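Local coordinates for protein salivary cystatin-L (Ixodes scapularis, PDB 4ZM8) that inhibits papain-like cysteine proteases such as host cathepsins L and S and thereby dampens the host immune response to tick saliva, at residues R90-V95 against F109-A114; E18-A23 against D41-V46; V53-N58 against E98-D103; V65-C70 against L82-A87. All coordinates share one frame; numbering follows the deposited sequence.

Contact 1: R90-V95 against F109-A114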
loop_
_atom_site.group_PDB
_atom_site.type_symbol
_atom_site.label_atom_id
_atom_site.label_comp_id
_atom_site.label_asym_id
_atom_site.label_seq_id
_atom_site.Cartn_x
_atom_site.Cartn_y
_atom_site.Cartn_z
ATOM N N ARG A 90 9.426 14.117 20.695
ATOM C CA ARG A 90 9.463 12.675 20.461
ATOM C C ARG A 90 10.048 12.354 19.087
ATOM O O ARG A 90 9.822 13.068 18.112
ATOM C CB ARG A 90 8.072 12.064 20.572
ATOM C CG ARG A 90 7.111 12.932 21.295
ATOM C CD ARG A 90 5.764 12.809 20.647
ATOM N NE ARG A 90 4.929 13.937 21.003
ATOM C CZ ARG A 90 3.752 14.183 20.447
ATOM N NH1 ARG A 90 3.274 13.353 19.525
ATOM N NH2 ARG A 90 3.052 15.251 20.833
ATOM N N THR A 91 10.811 11.272 19.020
ATOM C CA THR A 91 11.347 10.816 17.750
ATOM C C THR A 91 10.345 9.862 17.106
ATOM O O THR A 91 10.008 8.827 17.678
ATOM C CB THR A 91 12.721 10.143 17.935
ATOM O OG1 THR A 91 13.645 11.101 18.468
ATOM C CG2 THR A 91 13.245 9.660 16.614
ATOM N N CYS A 92 9.862 10.238 15.926
ATOM C CA CYS A 92 8.765 9.541 15.255
ATOM C C CYS A 92 9.126 9.201 13.816
ATOM O O CYS A 92 9.796 9.976 13.136
ATOM C CB CYS A 92 7.491 10.402 15.271
ATOM S SG CYS A 92 6.700 10.636 16.890
ATOM N N THR A 93 8.672 8.051 13.337
ATOM C CA THR A 93 8.903 7.705 11.941
ATOM C C THR A 93 7.592 7.607 11.186
ATOM O O THR A 93 6.577 7.173 11.727
ATOM C CB THR A 93 9.662 6.374 11.791
ATOM O OG1 THR A 93 10.739 6.322 12.737
ATOM C CG2 THR A 93 10.227 6.255 10.390
ATOM N N THR A 94 7.624 8.012 9.924
ATOM C CA THR A 94 6.439 7.980 9.099
ATOM C C THR A 94 6.823 7.953 7.636
ATOM O O THR A 94 7.843 8.531 7.245
ATOM C CB THR A 94 5.516 9.205 9.371
ATOM O OG1 THR A 94 4.225 8.972 8.802
ATOM C CG2 THR A 94 6.094 10.498 8.784
ATOM N N VAL A 95 6.011 7.276 6.827
ATOM C CA VAL A 95 6.194 7.342 5.388
ATOM C C VAL A 95 5.088 8.178 4.782
ATOM O O VAL A 95 3.939 8.094 5.198
ATOM C CB VAL A 95 6.187 5.963 4.721
ATOM C CG1 VAL A 95 6.715 6.092 3.295
ATOM C CG2 VAL A 95 7.000 4.962 5.523
ATOM N N PHE A 109 2.320 7.516 12.251
ATOM C CA PHE A 109 3.517 7.848 13.021
ATOM C C PHE A 109 3.901 6.767 14.033
ATOM O O PHE A 109 3.187 6.539 15.019
ATOM C CB PHE A 109 3.305 9.184 13.760
ATOM C CG PHE A 109 3.639 10.392 12.940
ATOM C CD1 PHE A 109 3.201 10.505 11.634
ATOM C CD2 PHE A 109 4.380 11.422 13.476
ATOM C CE1 PHE A 109 3.502 11.615 10.872
ATOM C CE2 PHE A 109 4.684 12.541 12.718
ATOM C CZ PHE A 109 4.244 12.630 11.409
ATOM N N GLU A 110 5.023 6.098 13.782
ATOM C CA GLU A 110 5.540 5.134 14.737
ATOM C C GLU A 110 6.549 5.859 15.612
ATOM O O GLU A 110 7.696 6.106 15.211
ATOM C CB GLU A 110 6.168 3.928 14.032
ATOM C CG GLU A 110 5.992 2.606 14.790
ATOM C CD GLU A 110 4.553 2.387 15.256
ATOM O OE1 GLU A 110 3.627 2.492 14.420
ATOM O OE2 GLU A 110 4.342 2.116 16.461
ATOM N N CYS A 111 6.103 6.235 16.804
ATOM C CA CYS A 111 6.945 7.028 17.680
ATOM C C CYS A 111 7.901 6.155 18.474
ATOM O O CYS A 111 8.034 4.957 18.217
ATOM C CB CYS A 111 6.091 7.889 18.607
ATOM S SG CYS A 111 5.385 9.330 17.757
ATOM N N GLU A 112 8.586 6.771 19.427
ATOM C CA GLU A 112 9.627 6.080 20.159
ATOM C C GLU A 112 9.318 6.050 21.642
ATOM O O GLU A 112 9.145 7.096 22.272
ATOM C CB GLU A 112 10.970 6.744 19.913
ATOM C CG GLU A 112 12.136 6.001 20.488
ATOM C CD GLU A 112 13.388 6.285 19.708
ATOM O OE1 GLU A 112 13.460 5.851 18.540
ATOM O OE2 GLU A 112 14.284 6.968 20.249
ATOM N N ALA A 113 9.262 4.836 22.184
ATOM C CA ALA A 113 8.871 4.598 23.570
ATOM C C ALA A 113 9.710 5.401 24.560
ATOM O O ALA A 113 9.194 5.875 25.573
ATOM C CB ALA A 113 8.961 3.108 23.886
ATOM N N ALA A 114 10.997 5.558 24.243
ATOM C CA ALA A 114 11.969 6.235 25.110
ATOM C C ALA A 114 11.484 7.586 25.655
ATOM O O ALA A 114 11.832 7.970 26.775
ATOM C CB ALA A 114 13.291 6.424 24.359
ATOM O OXT ALA A 114 10.739 8.323 25.000
#

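Contact 2: E18-A23 against D41-V46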
loop_
_atom_site.group_PDB
_atom_site.type_symbol
_atom_site.label_atom_id
_atom_site.label_comp_id
_atom_site.label_asym_id
_atom_site.label_seq_id
_atom_site.Cartn_x
_atom_site.Cartn_y
_atom_site.Cartn_z
ATOM N N GLU A 18 -0.484 -12.811 -20.437
ATOM C CA GLU A 18 0.088 -12.200 -19.237
ATOM C C GLU A 18 -0.941 -12.065 -18.118
ATOM O O GLU A 18 -0.606 -12.256 -16.944
ATOM C CB GLU A 18 0.685 -10.818 -19.538
ATOM C CG GLU A 18 2.233 -10.720 -19.448
ATOM C CD GLU A 18 2.885 -11.502 -18.273
ATOM O OE1 GLU A 18 2.392 -11.438 -17.117
ATOM O OE2 GLU A 18 3.906 -12.187 -18.518
ATOM N N PHE A 19 -2.184 -11.738 -18.469
ATOM C CA PHE A 19 -3.215 -11.563 -17.447
ATOM C C PHE A 19 -3.571 -12.912 -16.868
ATOM O O PHE A 19 -3.933 -13.028 -15.691
ATOM C CB PHE A 19 -4.484 -10.898 -18.002
ATOM C CG PHE A 19 -4.255 -9.552 -18.603
ATOM C CD1 PHE A 19 -3.150 -8.798 -18.250
ATOM C CD2 PHE A 19 -5.151 -9.034 -19.518
ATOM C CE1 PHE A 19 -2.932 -7.556 -18.810
ATOM C CE2 PHE A 19 -4.942 -7.777 -20.078
ATOM C CZ PHE A 19 -3.829 -7.043 -19.722
ATOM N N LEU A 20 -3.482 -13.930 -17.716
ATOM C CA LEU A 20 -3.830 -15.276 -17.310
ATOM C C LEU A 20 -2.789 -15.780 -16.325
ATOM O O LEU A 20 -3.126 -16.393 -15.302
ATOM C CB LEU A 20 -3.931 -16.198 -18.526
ATOM C CG LEU A 20 -4.458 -17.603 -18.230
ATOM C CD1 LEU A 20 -5.802 -17.554 -17.520
ATOM C CD2 LEU A 20 -4.550 -18.414 -19.510
ATOM N N ASN A 21 -1.526 -15.494 -16.638
ATOM C CA ASN A 21 -0.399 -15.837 -15.783
ATOM C C ASN A 21 -0.428 -15.108 -14.452
ATOM O O ASN A 21 -0.028 -15.642 -13.428
ATOM C CB ASN A 21 0.910 -15.544 -16.513
ATOM C CG ASN A 21 1.140 -16.471 -17.686
ATOM O OD1 ASN A 21 0.259 -17.231 -18.069
ATOM N ND2 ASN A 21 2.326 -16.411 -18.262
ATOM N N LEU A 22 -0.913 -13.883 -14.459
ATOM C CA LEU A 22 -1.012 -13.137 -13.215
ATOM C C LEU A 22 -2.132 -13.678 -12.354
ATOM O O LEU A 22 -2.057 -13.649 -11.127
ATOM C CB LEU A 22 -1.219 -11.644 -13.492
ATOM C CG LEU A 22 0.028 -10.811 -13.154
ATOM C CD1 LEU A 22 1.288 -11.524 -13.609
ATOM C CD2 LEU A 22 -0.047 -9.424 -13.779
ATOM N N ALA A 23 -3.170 -14.183 -13.011
ATOM C CA ALA A 23 -4.322 -14.720 -12.311
ATOM C C ALA A 23 -3.963 -16.070 -11.683
ATOM O O ALA A 23 -4.438 -16.414 -10.602
ATOM C CB ALA A 23 -5.501 -14.847 -13.260
ATOM N N ASP A 41 -6.334 -23.626 -5.118
ATOM C CA ASP A 41 -7.385 -23.082 -5.967
ATOM C C ASP A 41 -6.731 -22.781 -7.293
ATOM O O ASP A 41 -5.517 -22.569 -7.349
ATOM C CB ASP A 41 -7.992 -21.811 -5.388
ATOM C CG ASP A 41 -9.022 -22.082 -4.328
ATOM O OD1 ASP A 41 -9.428 -23.262 -4.187
ATOM O OD2 ASP A 41 -9.433 -21.108 -3.652
ATOM N N THR A 42 -7.512 -22.758 -8.360
ATOM C CA THR A 42 -6.951 -22.366 -9.646
ATOM C C THR A 42 -7.917 -21.462 -10.415
ATOM O O THR A 42 -8.964 -21.052 -9.907
ATOM C CB THR A 42 -6.574 -23.593 -10.498
ATOM O OG1 THR A 42 -5.704 -23.193 -11.565
ATOM C CG2 THR A 42 -7.825 -24.260 -11.062
ATOM N N VAL A 43 -7.540 -21.112 -11.630
ATOM C CA VAL A 43 -8.399 -20.267 -12.425
ATOM C C VAL A 43 -9.340 -21.098 -13.303
ATOM O O VAL A 43 -8.901 -21.845 -14.181
ATOM C CB VAL A 43 -7.571 -19.332 -13.280
ATOM C CG1 VAL A 43 -8.468 -18.350 -14.033
ATOM C CG2 VAL A 43 -6.559 -18.601 -12.397
ATOM N N ALA A 44 -10.632 -20.996 -13.021
ATOM C CA ALA A 44 -11.652 -21.448 -13.956
ATOM C C ALA A 44 -11.763 -20.414 -15.078
ATOM O O ALA A 44 -11.640 -20.764 -16.250
ATOM C CB ALA A 44 -12.993 -21.642 -13.260
ATOM N N GLU A 45 -11.956 -19.141 -14.717
ATOM C CA GLU A 45 -12.063 -18.087 -15.721
ATOM C C GLU A 45 -11.656 -16.700 -15.295
ATOM O O GLU A 45 -12.055 -16.222 -14.242
ATOM C CB GLU A 45 -13.490 -17.995 -16.236
ATOM C CG GLU A 45 -13.614 -17.018 -17.364
ATOM C CD GLU A 45 -14.859 -17.246 -18.165
ATOM O OE1 GLU A 45 -14.807 -18.093 -19.083
ATOM O OE2 GLU A 45 -15.885 -16.591 -17.867
ATOM N N VAL A 46 -10.884 -16.043 -16.154
ATOM C CA VAL A 46 -10.650 -14.606 -16.043
ATOM C C VAL A 46 -11.845 -13.827 -16.598
ATOM O O VAL A 46 -12.006 -13.644 -17.806
ATOM C CB VAL A 46 -9.390 -14.160 -16.796
ATOM C CG1 VAL A 46 -9.222 -12.649 -16.688
ATOM C CG2 VAL A 46 -8.167 -14.885 -16.279
#

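Contact 3: V53-N58 against E98-D103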
loop_
_atom_site.group_PDB
_atom_site.type_symbol
_atom_site.label_atom_id
_atom_site.label_comp_id
_atom_site.label_asym_id
_atom_site.label_seq_id
_atom_site.Cartn_x
_atom_site.Cartn_y
_atom_site.Cartn_z
ATOM N N VAL A 53 -1.894 2.414 -13.606
ATOM C CA VAL A 53 -0.503 2.818 -13.428
ATOM C C VAL A 53 -0.295 3.456 -12.052
ATOM O O VAL A 53 -1.095 4.281 -11.595
ATOM C CB VAL A 53 -0.059 3.792 -14.549
ATOM C CG1 VAL A 53 1.388 4.203 -14.377
ATOM C CG2 VAL A 53 -0.249 3.136 -15.899
ATOM N N VAL A 54 0.771 3.034 -11.379
ATOM C CA VAL A 54 1.152 3.630 -10.101
ATOM C C VAL A 54 2.446 4.406 -10.239
ATOM O O VAL A 54 3.483 3.833 -10.573
ATOM C CB VAL A 54 1.354 2.584 -8.997
ATOM C CG1 VAL A 54 1.857 3.262 -7.744
ATOM C CG2 VAL A 54 0.061 1.822 -8.718
ATOM N N ALA A 55 2.383 5.706 -9.982
ATOM C CA ALA A 55 3.573 6.538 -9.973
ATOM C C ALA A 55 3.582 7.445 -8.759
ATOM O O ALA A 55 2.606 8.162 -8.485
ATOM C CB ALA A 55 3.662 7.359 -11.233
ATOM N N GLY A 56 4.695 7.410 -8.035
ATOM C CA GLY A 56 4.901 8.305 -6.920
ATOM C C GLY A 56 6.262 8.153 -6.277
ATOM O O GLY A 56 7.126 7.460 -6.798
ATOM N N THR A 57 6.431 8.811 -5.135
ATOM C CA THR A 57 7.653 8.758 -4.353
ATOM C C THR A 57 7.291 8.500 -2.908
ATOM O O THR A 57 6.383 9.126 -2.376
ATOM C CB THR A 57 8.444 10.074 -4.460
ATOM O OG1 THR A 57 8.757 10.336 -5.837
ATOM C CG2 THR A 57 9.722 10.027 -3.614
ATOM N N ASN A 58 7.979 7.564 -2.273
ATOM C CA ASN A 58 7.803 7.361 -0.845
ATOM C C ASN A 58 8.819 8.192 -0.065
ATOM O O ASN A 58 10.010 8.129 -0.335
ATOM C CB ASN A 58 7.937 5.885 -0.488
ATOM C CG ASN A 58 6.603 5.202 -0.365
ATOM O OD1 ASN A 58 5.586 5.855 -0.187
ATOM N ND2 ASN A 58 6.598 3.889 -0.435
ATOM N N GLU A 98 3.479 10.238 -2.231
ATOM C CA GLU A 98 2.923 11.301 -3.036
ATOM C C GLU A 98 2.853 10.858 -4.496
ATOM O O GLU A 98 3.872 10.551 -5.105
ATOM C CB GLU A 98 3.762 12.565 -2.895
ATOM C CG GLU A 98 3.322 13.727 -3.770
ATOM C CD GLU A 98 4.061 15.015 -3.433
ATOM O OE1 GLU A 98 5.309 15.006 -3.423
ATOM O OE2 GLU A 98 3.389 16.032 -3.160
ATOM N N ASN A 99 1.650 10.815 -5.056
ATOM C CA ASN A 99 1.512 10.465 -6.461
ATOM C C ASN A 99 1.944 11.638 -7.333
ATOM O O ASN A 99 2.295 12.702 -6.820
ATOM C CB ASN A 99 0.073 10.048 -6.782
ATOM C CG ASN A 99 -0.899 11.218 -6.767
ATOM O OD1 ASN A 99 -0.564 12.319 -6.338
ATOM N ND2 ASN A 99 -2.118 10.972 -7.227
ATOM N N LEU A 100 1.897 11.445 -8.645
ATOM C CA LEU A 100 2.290 12.475 -9.600
ATOM C C LEU A 100 1.380 13.697 -9.596
ATOM O O LEU A 100 1.757 14.740 -10.135
ATOM C CB LEU A 100 2.325 11.895 -11.015
ATOM C CG LEU A 100 3.586 11.139 -11.416
ATOM C CD1 LEU A 100 3.468 10.616 -12.835
ATOM C CD2 LEU A 100 4.797 12.046 -11.264
ATOM N N GLN A 101 0.183 13.564 -9.017
ATOM C CA GLN A 101 -0.779 14.671 -8.967
ATOM C C GLN A 101 -0.558 15.593 -7.776
ATOM O O GLN A 101 -0.952 16.763 -7.806
ATOM C CB GLN A 101 -2.219 14.155 -8.917
ATOM C CG GLN A 101 -2.761 13.663 -10.232
ATOM C CD GLN A 101 -2.045 12.423 -10.706
ATOM O OE1 GLN A 101 -1.884 11.457 -9.957
ATOM N NE2 GLN A 101 -1.588 12.446 -11.956
ATOM N N GLY A 102 0.054 15.061 -6.723
ATOM C CA GLY A 102 0.308 15.838 -5.530
ATOM C C GLY A 102 -0.478 15.318 -4.344
ATOM O O GLY A 102 -0.270 15.758 -3.211
ATOM N N ASP A 103 -1.383 14.379 -4.601
ATOM C CA ASP A 103 -2.174 13.772 -3.538
ATOM C C ASP A 103 -1.275 12.907 -2.664
ATOM O O ASP A 103 -0.590 12.021 -3.168
ATOM C CB ASP A 103 -3.324 12.943 -4.122
ATOM C CG ASP A 103 -4.090 13.686 -5.231
ATOM O OD1 ASP A 103 -4.818 14.659 -4.920
ATOM O OD2 ASP A 103 -3.966 13.286 -6.415
#

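Contact 4: V65-C70 against L82-A87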
loop_
_atom_site.group_PDB
_atom_site.type_symbol
_atom_site.label_atom_id
_atom_site.label_comp_id
_atom_site.label_asym_id
_atom_site.label_seq_id
_atom_site.Cartn_x
_atom_site.Cartn_y
_atom_site.Cartn_z
ATOM N N VAL A 65 9.126 15.604 17.149
ATOM C CA VAL A 65 7.767 16.125 17.181
ATOM C C VAL A 65 7.472 16.812 18.522
ATOM O O VAL A 65 7.945 16.378 19.567
ATOM C CB VAL A 65 6.769 14.979 16.902
ATOM C CG1 VAL A 65 5.339 15.444 17.009
ATOM C CG2 VAL A 65 7.017 14.436 15.527
ATOM N N ALA A 66 6.710 17.899 18.487
ATOM C CA ALA A 66 6.347 18.633 19.701
ATOM C C ALA A 66 4.961 19.283 19.591
ATOM O O ALA A 66 4.566 19.741 18.507
ATOM C CB ALA A 66 7.396 19.686 20.002
ATOM N N GLU A 67 4.229 19.304 20.713
ATOM C CA GLU A 67 2.921 19.958 20.797
ATOM C C GLU A 67 3.079 21.403 20.316
ATOM O O GLU A 67 4.056 22.069 20.662
ATOM C CB GLU A 67 2.368 19.881 22.236
ATOM C CG GLU A 67 0.949 20.464 22.460
ATOM C CD GLU A 67 0.355 20.159 23.852
ATOM O OE1 GLU A 67 -0.769 20.626 24.151
ATOM O OE2 GLU A 67 1.003 19.452 24.656
ATOM N N SER A 68 2.162 21.877 19.479
ATOM C CA SER A 68 2.284 23.238 18.937
ATOM C C SER A 68 1.413 24.231 19.684
ATOM O O SER A 68 0.646 23.877 20.581
ATOM C CB SER A 68 1.914 23.284 17.461
ATOM O OG SER A 68 0.547 22.974 17.309
ATOM N N THR A 69 1.532 25.489 19.311
ATOM C CA THR A 69 0.761 26.522 19.991
ATOM C C THR A 69 -0.723 26.518 19.568
ATOM O O THR A 69 -1.574 27.039 20.288
ATOM C CB THR A 69 1.370 27.897 19.737
ATOM O OG1 THR A 69 1.549 28.076 18.327
ATOM C CG2 THR A 69 2.719 27.995 20.418
ATOM N N CYS A 70 -1.019 25.886 18.429
ATOM C CA CYS A 70 -2.346 25.924 17.818
ATOM C C CYS A 70 -3.336 24.822 18.228
ATOM O O CYS A 70 -2.986 23.644 18.322
ATOM C CB CYS A 70 -2.198 25.892 16.303
ATOM S SG CYS A 70 -1.150 27.189 15.655
ATOM N N LEU A 82 4.089 26.962 15.930
ATOM C CA LEU A 82 5.446 26.596 16.330
ATOM C C LEU A 82 5.484 25.645 17.528
ATOM O O LEU A 82 4.495 25.493 18.253
ATOM C CB LEU A 82 6.229 27.857 16.656
ATOM C CG LEU A 82 6.359 28.804 15.476
ATOM C CD1 LEU A 82 6.942 30.124 15.944
ATOM C CD2 LEU A 82 7.205 28.153 14.376
ATOM N N PRO A 83 6.624 24.980 17.734
ATOM C CA PRO A 83 6.684 24.079 18.885
ATOM C C PRO A 83 6.677 24.817 20.223
ATOM O O PRO A 83 7.474 25.739 20.426
ATOM C CB PRO A 83 8.005 23.327 18.666
ATOM C CG PRO A 83 8.779 24.159 17.732
ATOM C CD PRO A 83 7.797 24.828 16.860
ATOM N N LYS A 84 5.764 24.426 21.107
ATOM C CA LYS A 84 5.798 24.865 22.504
ATOM C C LYS A 84 7.196 24.680 23.142
ATOM O O LYS A 84 7.726 23.567 23.211
ATOM C CB LYS A 84 4.763 24.104 23.340
ATOM C CG LYS A 84 3.419 24.771 23.487
ATOM C CD LYS A 84 2.756 24.392 24.820
ATOM C CE LYS A 84 2.507 22.877 24.917
ATOM N NZ LYS A 84 1.933 22.408 26.222
ATOM N N ALA A 85 7.760 25.793 23.610
ATOM C CA ALA A 85 9.029 25.848 24.331
ATOM C C ALA A 85 9.265 24.741 25.360
ATOM O O ALA A 85 10.390 24.242 25.459
ATOM C CB ALA A 85 9.175 27.226 25.028
ATOM N N ASP A 86 8.260 24.376 26.156
ATOM C CA ASP A 86 8.496 23.329 27.161
ATOM C C ASP A 86 7.905 21.964 26.779
ATOM O O ASP A 86 7.871 21.043 27.591
ATOM C CB ASP A 86 7.981 23.758 28.549
ATOM C CG ASP A 86 6.476 24.013 28.592
ATOM O OD1 ASP A 86 5.689 23.190 28.084
ATOM O OD2 ASP A 86 6.071 25.052 29.167
ATOM N N ALA A 87 7.459 21.820 25.541
ATOM C CA ALA A 87 6.894 20.551 25.113
ATOM C C ALA A 87 7.992 19.515 24.884
ATOM O O ALA A 87 9.007 19.783 24.236
ATOM C CB ALA A 87 6.062 20.739 23.864
#

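Contact 1: R90-V95 against F109-A114
A disulfide and a lone antiparallel bridge fasten the C-terminal tail to strand 90-99, at Cys92-Cys111 and Thr93-Glu110. The cross-link has SG of Cys92 2.0 Å from SG of Cys111, with a right-handed S-S torsion of 81°. One residue further on, Thr93 and Glu110 form a hydrogen-bonded pair: Glu110 N gives to Thr93 O at 2.8 Å, and Thr93 N gives to Glu110 O at 2.9 Å. Beyond the cysteines the pairing fails, since Glu112 N lies near Thr91 O at too poor an angle to bond.

Strand 90-99 belongs to the antiparallel cystatin sheet, where Cys92 and Thr94 bond through their backbones to Leu63 and Leu61 of strand 39-68. A disulfide near the C-terminus is a hallmark of secreted, type 2 cystatins. Beside it the buried ring of Phe109 is gripped obliquely from two residues of the strand: Cys92 CB meets CD2 at 3.7 Å, and Thr94 crosses the CD1-CE1 side, its OG1 3.4 Å from CD1 and its CG2 3.5 Å from CE1 of Phe109. With chi1 at -166°, Thr94 OG1 stands opposite its own backbone N, and it bonds to Ser107 O. Trp30 of the second subunit stacks on the Phe109 ring.

Contact 2: E18-A23 against D41-V46
The carbonyl oxygen of Ala23 is held by the hydroxyl of Thr27 one helical turn further on, and against the same oxygen rests a methyl group of the strand, Val43 CG2, at 3.5 Å. This is the helix-on-strand layer of the cystatin fold, where helix 17-32 lies against the early part of the long strand 39-68. No hydrogen bond joins residues 18-23 to 41-46, although Asp41 N bonds to Ser31 OG further along the helix. Apart from that Ala23 carbonyl, the contact is made of methyl groups, and the helix keeps its polar backbone to itself, with Ala23 N bonded to Phe19 O at 3.0 Å.

The chain turns a corner at Ala44, and that corner lets Val43 and Val46, three residues apart, both direct their CB atoms at the helix, while Glu45 between them points away. Each valine has CG1 opposite its backbone N (chi1 -175° for Val43), which leaves CG2 as the branch that does most of the touching. Val43 CG2 comes within 4.0 Å of Ala23 CB, and its CG1 only brushes Leu20 CD1.

The strand also pairs edge to edge with the second subunit. Asp41, Thr42, Glu45 and Val46 form an antiparallel ladder with a strand of that chain, and Thr42 OG1 is gripped twice there, by Tyr76 OH and Cys81 O of the second subunit. Back at the helix, Leu20 crosses Val46 at a slant, and Val46 CG2 touches two helix residues, 3.8 Å from Leu20 CD1 and 4.0 Å from Ala23 CB.

Contact 3: V53-N58 against E98-D103
Gly56 pairs with Asn99 through an almost fully stretched backbone (phi -177°), and the CA atoms of Gly56 and Asn99 lie 4.0 Å apart in a non-hydrogen-bonded antiparallel pair. Next along, Thr57 and Glu98 form a hydrogen-bonded pair with their side chains on one face of the sheet: Thr57 N bonds Glu98 O and Glu98 N bonds Thr57 O, each at 3.1 Å. Past Gly56 the ladder frays, leaving a weak bond from Leu100 N to Ala55 O at 3.4 Å and an apolar touch of Leu100 CD1 on Ala55 CB at 3.6 Å.

Gly56 ends the QVVAG motif, which in monomeric cystatins forms the first inhibitory hairpin loop. Here it runs on as extended strand and pairs with the second subunit, consistent with the predicted inactivity of the homodimer. Segment 98-103 keeps its hairpin, a type I turn from Asn99 to Gly102. Asn99 builds an Asx motif there. A chi1 of 72° swings its amide over the turn, so that OD1 accepts Gly102 N at 2.8 Å and, weakly, the N atoms of Gln101 and Asp103. On the other end of the amide, ND2 gives to the anti lone pair of Asp103 OD2, 3.1 Å away and close to the amide plane.

Gripped at both ends, the amide cannot readily rotate, and its bonds hold the turn of the second loop from within.

Contact 4: V65-C70 against L82-A87
Glu67 runs alongside Lys84 from CB to carboxylate, the two chains pointing the same way. Its CB touches both Lys84 CE at 4.0 Å and Ala87 CB at 4.1 Å; CG rests on the same Lys84 CE, and CD is as near to CE as to NZ of Lys84. At the tip, OE2 of Glu67 faces NZ of Lys84 at 3.5 Å, a salt bridge whose hydrogen bond is weak, while OE1 of Glu67 stays farther from Lys84 NZ, at 3.8 Å. Glu67 is extended throughout, so the lysine does the bending: a kink at chi3 (-61°) lays CE against the glutamate's carbons before NZ meets the acid.

At the root of both side chains, Lys84 N gives a hydrogen bond to Glu67 O, 2.9 Å long. Ser68 and Pro83 are bridged next to it, and Thr69 N makes a weaker bond to Leu82 O at 3.1 Å. These bonds close the base of the long loop that leads from strand 39-68 towards strand 90-99 in the cystatin sheet. The loop carries the disulfide between Cys70 and Cys81, the first of the two found in secreted cystatins. Its returning arm folds into a type I turn, Lys84 to Ala87, held by Ala87 N on Lys84 O. That turn brings Ala87 CB to 4.2 Å from Ala66 CB, which also meets Pro83 CB at 3.9 Å. The hydroxyl of Ser68 bonds to Phe40 O of the second subunit.

Contacts 2, 3 and 4 follow the long strand 39-68 from end to end, with centres 54 Å apart for contacts 2 and 4; contact 1 and the hairpin of contact 3 share strand 90-99. Contact 2 is the buried one and purely apolar. Contact 3, at the surface, depends on backbone bonds and an Asx motif that holds the turn, while contacts 1 and 4 are partly buried, the first joined by a disulfide, the second held by backbone bonds and a weakly bonded ion pair. Contacts 1 and 4 adjoin through a probable hydrogen bond from Val65 N to Arg90 O. Although contacts 1 and 2 are far apart within one chain, the dimer brings their counterparts together: Arg90 forms a salt bridge with Asp41 of the second subunit.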